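Local coordinates for protein tyrosinase (PDB 6JU8) that probably oxidises L-tyrosine and L-dopa to L-dopaquinone with molecular oxygen at a dinuclear copper centre, at residues F46-T51 with K193-L197; V52-R56 with V117-A121; L170-V174 with I371-H375. The protein carries 1 engineered substitution. One frame throughout, in Å; residues are numbered along the deposited sequence.

Contact 1: F46-T51 with K193-L197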
# COMPACT_ATOMS: atom_id res chain seq x y z
N PHE A 46 -20.05 -12.58 1.35
CA PHE A 46 -19.77 -11.22 1.80
C PHE A 46 -19.01 -10.48 0.70
O PHE A 46 -19.35 -9.36 0.33
CB PHE A 46 -19.01 -11.24 3.13
CG PHE A 46 -18.79 -9.95 3.86
CD1 PHE A 46 -19.36 -8.75 3.49
CD2 PHE A 46 -17.93 -9.95 4.98
CE1 PHE A 46 -19.12 -7.56 4.19
CE2 PHE A 46 -17.73 -8.79 5.70
CZ PHE A 46 -18.32 -7.59 5.32
N VAL A 47 -17.99 -11.12 0.13
CA VAL A 47 -17.22 -10.48 -0.95
C VAL A 47 -18.10 -10.18 -2.16
O VAL A 47 -18.06 -9.08 -2.72
CB VAL A 47 -16.04 -11.40 -1.37
CG1 VAL A 47 -15.40 -10.90 -2.65
CG2 VAL A 47 -15.03 -11.48 -0.24
N GLU A 48 -18.91 -11.15 -2.58
CA GLU A 48 -19.69 -10.96 -3.80
C GLU A 48 -20.80 -9.95 -3.56
O GLU A 48 -21.04 -9.11 -4.44
CB GLU A 48 -20.27 -12.29 -4.30
CG GLU A 48 -19.22 -13.30 -4.72
CD GLU A 48 -18.58 -13.07 -6.07
OE1 GLU A 48 -18.92 -12.11 -6.78
OE2 GLU A 48 -17.71 -13.87 -6.47
N ALA A 49 -21.44 -10.01 -2.40
CA ALA A 49 -22.50 -9.03 -2.11
C ALA A 49 -21.94 -7.61 -2.02
O ALA A 49 -22.52 -6.65 -2.54
CB ALA A 49 -23.23 -9.37 -0.83
N LEU A 50 -20.83 -7.47 -1.28
CA LEU A 50 -20.31 -6.11 -1.11
C LEU A 50 -19.81 -5.55 -2.43
O LEU A 50 -19.93 -4.36 -2.71
CB LEU A 50 -19.22 -6.06 -0.04
CG LEU A 50 -18.72 -4.67 0.33
CD1 LEU A 50 -19.84 -3.74 0.78
CD2 LEU A 50 -17.68 -4.77 1.45
N THR A 51 -19.26 -6.43 -3.27
CA THR A 51 -18.85 -5.99 -4.60
C THR A 51 -20.02 -5.44 -5.40
O THR A 51 -19.93 -4.35 -5.98
CB THR A 51 -18.16 -7.14 -5.37
OG1 THR A 51 -16.98 -7.48 -4.65
CG2 THR A 51 -17.79 -6.71 -6.77
N LYS A 193 -10.31 -12.50 -6.52
CA LYS A 193 -11.00 -11.30 -6.96
C LYS A 193 -10.51 -10.11 -6.16
O LYS A 193 -10.07 -10.26 -5.02
CB LYS A 193 -12.52 -11.44 -6.82
CG LYS A 193 -13.10 -12.54 -7.72
CD LYS A 193 -14.63 -12.42 -7.73
CE LYS A 193 -15.21 -13.42 -8.72
NZ LYS A 193 -16.70 -13.39 -8.66
N PRO A 194 -10.65 -8.90 -6.69
CA PRO A 194 -10.36 -7.72 -5.85
C PRO A 194 -11.21 -7.76 -4.59
O PRO A 194 -12.41 -8.02 -4.63
CB PRO A 194 -10.78 -6.56 -6.75
CG PRO A 194 -10.77 -7.12 -8.15
CD PRO A 194 -11.14 -8.57 -8.04
N ASN A 195 -10.56 -7.45 -3.46
CA ASN A 195 -11.21 -7.54 -2.17
C ASN A 195 -11.97 -6.26 -1.85
O ASN A 195 -11.34 -5.21 -1.69
CB ASN A 195 -10.11 -7.78 -1.13
CG ASN A 195 -10.65 -7.85 0.28
OD1 ASN A 195 -11.88 -7.83 0.50
ND2 ASN A 195 -9.74 -7.86 1.23
N PRO A 196 -13.30 -6.29 -1.75
CA PRO A 196 -14.06 -5.04 -1.52
C PRO A 196 -13.89 -4.48 -0.11
O PRO A 196 -14.36 -3.36 0.13
CB PRO A 196 -15.51 -5.46 -1.80
CG PRO A 196 -15.51 -6.91 -1.35
CD PRO A 196 -14.19 -7.46 -1.83
N LEU A 197 -13.22 -5.22 0.79
CA LEU A 197 -12.94 -4.68 2.11
C LEU A 197 -11.62 -3.92 2.16
O LEU A 197 -11.32 -3.24 3.16
CB LEU A 197 -12.92 -5.80 3.16
CG LEU A 197 -14.28 -6.45 3.42
CD1 LEU A 197 -14.04 -7.72 4.22
CD2 LEU A 197 -15.21 -5.48 4.11
O HOH W 1 -14.57 -7.80 -6.14
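Pro196 presses its ring against one side of helix 41-55, and most of the apolar contact gathers around it. Its CD meets Val47 CG1 at 3.7 Å, with the two side chains nearly at right angles, while its CB lies 3.9 Å from Leu50 CG. Next along, the CD2 branch of Leu197 rests on Leu50 CD2 (3.7 Å). With CG anti to the backbone N (chi1 -172°), the end of the Phe46 ring swings toward Leu197, and its CZ comes near the same methyl.

The polar contacts begin with Thr51. Its OG1 donates to Val47 O at 2.7 Å, arriving from the face of that carbonyl opposite to Thr51 N, so the oxygen serves two donors. The same OG1 accepts a hydrogen from a water that also donates to Pro194 O, bridging the segments. Further out, Glu48, bent at chi2, brings OE2 to Lys193 NZ in a salt bridge, though the modelled 2.5 Å between these two atoms is doubtfully short.

Strand 190-194 pairs with strand 178-182 in an antiparallel hairpin, and the chain leaves it through an Asx turn, Leu197 N donating to Asn195 OD1: a hairpin exit packed on a helix.

Contact 2: V52-R56 with V117-A121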
# COMPACT_ATOMS: atom_id res chain seq x y z
N VAL A 52 -21.14 -6.17 -5.46
CA VAL A 52 -22.34 -5.69 -6.12
C VAL A 52 -22.78 -4.35 -5.55
O VAL A 52 -23.06 -3.41 -6.29
CB VAL A 52 -23.47 -6.72 -5.99
CG1 VAL A 52 -24.82 -6.12 -6.36
CG2 VAL A 52 -23.19 -7.94 -6.85
N ILE A 53 -22.83 -4.22 -4.23
CA ILE A 53 -23.28 -2.99 -3.58
C ILE A 53 -22.38 -1.82 -3.96
O ILE A 53 -22.85 -0.71 -4.24
CB ILE A 53 -23.38 -3.19 -2.06
CG1 ILE A 53 -24.53 -4.16 -1.71
CG2 ILE A 53 -23.61 -1.87 -1.34
CD1 ILE A 53 -24.40 -4.82 -0.34
N GLN A 54 -21.06 -2.06 -3.99
CA GLN A 54 -20.11 -1.00 -4.35
C GLN A 54 -20.24 -0.61 -5.81
O GLN A 54 -19.93 0.54 -6.14
CB GLN A 54 -18.68 -1.51 -4.09
CG GLN A 54 -18.38 -1.48 -2.58
CD GLN A 54 -17.01 -2.01 -2.22
OE1 GLN A 54 -16.36 -2.64 -3.07
NE2 GLN A 54 -16.59 -1.79 -0.98
N ASN A 55 -20.67 -1.50 -6.69
CA ASN A 55 -20.81 -1.20 -8.11
C ASN A 55 -22.17 -0.62 -8.49
O ASN A 55 -22.40 -0.29 -9.67
CB ASN A 55 -20.51 -2.44 -8.95
CG ASN A 55 -19.06 -2.87 -8.86
OD1 ASN A 55 -18.19 -2.05 -8.56
ND2 ASN A 55 -18.80 -4.14 -9.12
N ARG A 56 -23.09 -0.47 -7.54
CA ARG A 56 -24.39 0.14 -7.85
C ARG A 56 -24.16 1.62 -8.12
O ARG A 56 -23.23 2.20 -7.57
CB ARG A 56 -25.37 -0.05 -6.70
CG ARG A 56 -25.85 -1.48 -6.51
CD ARG A 56 -26.51 -1.62 -5.15
NE ARG A 56 -27.04 -2.95 -4.94
CZ ARG A 56 -27.61 -3.46 -3.87
NH1 ARG A 56 -27.71 -2.70 -2.79
NH2 ARG A 56 -28.06 -4.72 -3.86
N VAL A 117 -28.57 -4.49 4.19
CA VAL A 117 -28.39 -4.32 2.75
C VAL A 117 -27.49 -5.41 2.19
O VAL A 117 -27.75 -5.98 1.12
CB VAL A 117 -27.84 -2.92 2.43
CG1 VAL A 117 -27.40 -2.82 0.98
CG2 VAL A 117 -28.91 -1.88 2.77
N ILE A 118 -26.40 -5.70 2.91
CA ILE A 118 -25.53 -6.80 2.49
C ILE A 118 -26.23 -8.14 2.44
O ILE A 118 -26.13 -8.86 1.43
CB ILE A 118 -24.28 -6.85 3.41
CG1 ILE A 118 -23.40 -5.62 3.21
CG2 ILE A 118 -23.51 -8.15 3.13
CD1 ILE A 118 -22.37 -5.45 4.32
N TYR A 119 -26.98 -8.49 3.48
CA TYR A 119 -27.74 -9.73 3.52
C TYR A 119 -28.70 -9.80 2.33
O TYR A 119 -28.80 -10.82 1.67
CB TYR A 119 -28.53 -9.79 4.83
CG TYR A 119 -29.56 -10.90 4.90
CD1 TYR A 119 -29.20 -12.21 5.20
CD2 TYR A 119 -30.92 -10.61 4.69
CE1 TYR A 119 -30.17 -13.22 5.28
CE2 TYR A 119 -31.87 -11.62 4.77
CZ TYR A 119 -31.49 -12.91 5.06
OH TYR A 119 -32.46 -13.88 5.14
N GLU A 120 -29.43 -8.72 2.07
CA GLU A 120 -30.34 -8.73 0.91
C GLU A 120 -29.62 -8.97 -0.40
O GLU A 120 -30.12 -9.72 -1.26
CB GLU A 120 -31.15 -7.42 0.90
CG GLU A 120 -32.14 -7.40 2.05
CD GLU A 120 -32.83 -6.07 2.26
OE1 GLU A 120 -32.54 -5.10 1.53
OE2 GLU A 120 -33.66 -5.99 3.20
N ALA A 121 -28.42 -8.38 -0.56
CA ALA A 121 -27.63 -8.63 -1.76
C ALA A 121 -27.13 -10.07 -1.77
O ALA A 121 -26.99 -10.71 -2.83
CB ALA A 121 -26.47 -7.65 -1.85
O HOH W 2 -29.05 -4.90 -1.23
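Val117 meets Ile53 and Arg56 with its CG1 branch: chi1 of 169° sets CG1 across from the backbone N, on the side where both partners lie. Val117 CG1 is 3.8 Å from Ile53 CD1; it also touches Arg56 NH1, and there the valine and arginine side chains run past one another in opposite senses. The carbonyl of the same residue has a polar task. Val117 O accepts the helical N-H of Ala121 and also a hydrogen from a water 2.9 Å away, and that water in turn accepts from Arg56 NH2 at 2.8 Å. The water lies in the plane of the guanidinium, at its edge, while Ile53 CG1 sits over one face, displaced toward the rim. NH1 has a protein partner of its own, Leu62 O, so the flat group is fixed by bonds as well as by the isoleucine packed on it.

Ile118 points its side chain's first bond away from the other segment, yet its backbone is closely approached: Ile53 CD1 reaches to 3.6 Å from Ile118 CA and also touches CG1, the two isoleucines crossing at about a right angle.

Ala121, one turn beyond Val117, offers only a methyl group. Its CB receives Ile53 CD1 at 3.8 Å on one hand and Arg56 NH2 at 3.9 Å on the other, and the small side chain is consistent with the close approach here, 7.4 Å between Ile53 CA and Ala121 CA.

Helix 103-129, which also bears the copper ligand His107, is thus covered here by the C-terminal part of helix 41-55 and Arg56 after it. Helix 64-69 adds Tyr64 against Ile53 and Leu67 against Val117, and the N-terminal region brings Tyr7 to Val117 and Glu120.

Contact 3: L170-V174 with I371-H375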
# COMPACT_ATOMS: atom_id res chain seq x y z
N LEU A 170 -4.77 -4.09 12.25
CA LEU A 170 -5.93 -4.13 11.34
C LEU A 170 -6.32 -5.56 10.99
O LEU A 170 -5.49 -6.47 10.97
CB LEU A 170 -5.63 -3.40 10.03
CG LEU A 170 -5.29 -1.92 10.11
CD1 LEU A 170 -5.24 -1.26 8.73
CD2 LEU A 170 -6.20 -1.14 11.02
N PRO A 171 -7.58 -5.81 10.65
CA PRO A 171 -7.98 -7.18 10.26
C PRO A 171 -7.12 -7.73 9.13
O PRO A 171 -6.78 -7.03 8.16
CB PRO A 171 -9.40 -6.98 9.70
CG PRO A 171 -9.90 -5.78 10.44
CD PRO A 171 -8.70 -4.85 10.57
N ILE A 172 -6.86 -9.04 9.23
CA ILE A 172 -6.19 -9.75 8.13
C ILE A 172 -6.80 -9.36 6.79
O ILE A 172 -6.12 -8.96 5.83
CB ILE A 172 -6.26 -11.27 8.33
CG1 ILE A 172 -5.58 -11.75 9.62
CG2 ILE A 172 -5.68 -11.98 7.13
CD1 ILE A 172 -6.02 -13.13 10.07
N LEU A 173 -8.13 -9.53 6.73
CA LEU A 173 -8.77 -9.43 5.41
C LEU A 173 -8.70 -8.01 4.90
O LEU A 173 -8.66 -7.77 3.69
CB LEU A 173 -10.21 -9.96 5.56
CG LEU A 173 -11.06 -9.98 4.31
CD1 LEU A 173 -10.42 -10.83 3.22
CD2 LEU A 173 -12.46 -10.54 4.63
N VAL A 174 -8.69 -7.01 5.79
CA VAL A 174 -8.62 -5.61 5.33
C VAL A 174 -7.30 -5.32 4.64
O VAL A 174 -7.21 -4.40 3.80
CB VAL A 174 -8.89 -4.71 6.54
CG1 VAL A 174 -8.30 -3.33 6.42
CG2 VAL A 174 -10.39 -4.61 6.83
N ILE A 371 -13.30 -0.37 6.24
CA ILE A 371 -13.05 -0.69 7.64
C ILE A 371 -13.94 0.12 8.59
O ILE A 371 -14.12 -0.28 9.75
CB ILE A 371 -11.57 -0.52 8.02
CG1 ILE A 371 -11.25 -1.35 9.27
CG2 ILE A 371 -11.19 0.95 8.16
CD1 ILE A 371 -9.79 -1.31 9.70
N PHE A 372 -14.46 1.26 8.15
CA PHE A 372 -15.36 2.08 8.96
C PHE A 372 -16.41 1.21 9.65
O PHE A 372 -16.69 1.32 10.84
CB PHE A 372 -16.07 3.11 8.06
CG PHE A 372 -17.13 3.90 8.78
CD1 PHE A 372 -18.44 3.42 8.85
CD2 PHE A 372 -16.82 5.12 9.39
CE1 PHE A 372 -19.41 4.15 9.53
CE2 PHE A 372 -17.77 5.86 10.04
CZ PHE A 372 -19.07 5.36 10.09
N TRP A 373 -17.04 0.33 8.87
CA TRP A 373 -18.19 -0.42 9.36
C TRP A 373 -17.77 -1.49 10.35
O TRP A 373 -18.52 -1.83 11.26
CB TRP A 373 -18.86 -1.06 8.13
CG TRP A 373 -19.13 -0.06 7.04
CD1 TRP A 373 -18.34 0.21 5.95
CD2 TRP A 373 -20.29 0.78 6.90
NE1 TRP A 373 -18.92 1.18 5.16
CE2 TRP A 373 -20.13 1.53 5.72
CE3 TRP A 373 -21.47 0.96 7.66
CZ2 TRP A 373 -21.08 2.45 5.29
CZ3 TRP A 373 -22.41 1.88 7.23
CH2 TRP A 373 -22.22 2.63 6.04
N LEU A 374 -16.56 -2.03 10.15
CA LEU A 374 -16.01 -3.04 11.07
C LEU A 374 -15.60 -2.43 12.39
O LEU A 374 -15.85 -3.01 13.46
CB LEU A 374 -14.82 -3.72 10.38
CG LEU A 374 -15.06 -4.30 8.99
CD1 LEU A 374 -13.77 -4.92 8.47
CD2 LEU A 374 -16.20 -5.31 8.96
N HIS A 375 -15.04 -1.23 12.32
CA HIS A 375 -14.80 -0.43 13.53
C HIS A 375 -16.10 -0.16 14.26
O HIS A 375 -16.23 -0.40 15.48
CB HIS A 375 -14.12 0.88 13.10
CG HIS A 375 -13.83 1.82 14.22
ND1 HIS A 375 -13.30 1.41 15.43
CD2 HIS A 375 -13.94 3.18 14.26
CE1 HIS A 375 -13.14 2.50 16.18
NE2 HIS A 375 -13.51 3.59 15.51
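Ile371 O accepts the backbone N-H of His375 at 2.9 Å, an ordinary helical bond within helix 371-389, and the Ile371 side chain is the main partner of the segment 170-174. The helix belongs to the bundle that holds the type-3 copper pair of the tyrosinase fold: the residue after His375 is the copper ligand His376, and the side chain of Ile371 lies about 9 Å from a bound copper ion. No hydrogen bond joins the two segments, and the contact is made entirely of hydrocarbon.

Ile371 carries its CG1 anti to the backbone N (chi1 -158°) and continues in an extended line, which pushes CD1 out from the helix into the bend of the other segment. Three residues meet that methyl from the side of the bend. Leu170 brings CD2 to 3.8 Å from Ile371 CD1, crossing at about a right angle; Pro171 presents the CD corner of its ring at the same distance from Ile371 CD1; and Val174 CG1 is slightly farther from it, at 4.1 Å. Within the bend, Val174 N makes a weak bond to Pro171 O, and both ends of the short segment face the same methyl.

Elsewhere, Leu170 and Ile371 both reach Val339 of helix 328-340, which carries the ligands His332 and His336, while Pro171 and Leu374 both touch Ile26 of helix 26-34. On the outer side of the bend, Ile172 packs on Val250 of the second subunit.

One turn along the helix from Ile371, Leu374 adds a second contact. Its CD1 stands 4.4 Å from Pro171 CG and closer to the valine, whose side chain runs past it in the opposite direction, with 3.8 Å between Val174 CG2 and Leu374 CD1.

From the N terminus, helix 41-55 comes first and supplies one side of two contacts. Contact 2 closes the shorter loop, returning to it at 117-121 on helix 103-129; contact 1 closes a longer one at 193-197, so contact 2 is nested within it. The segment 170-174 lies inside that longer loop but finds its partner only at 371-375, so contacts 1 and 3 cross, whereas contacts 2 and 3 follow in series. Gln54 NE2 probably bonds Pro196 O, linking contacts 1 and 2, and Leu197 packs on Leu173 between contacts 1 and 3. Interlocked closures thus tie the early helix, the hairpin and the copper-binding helices together.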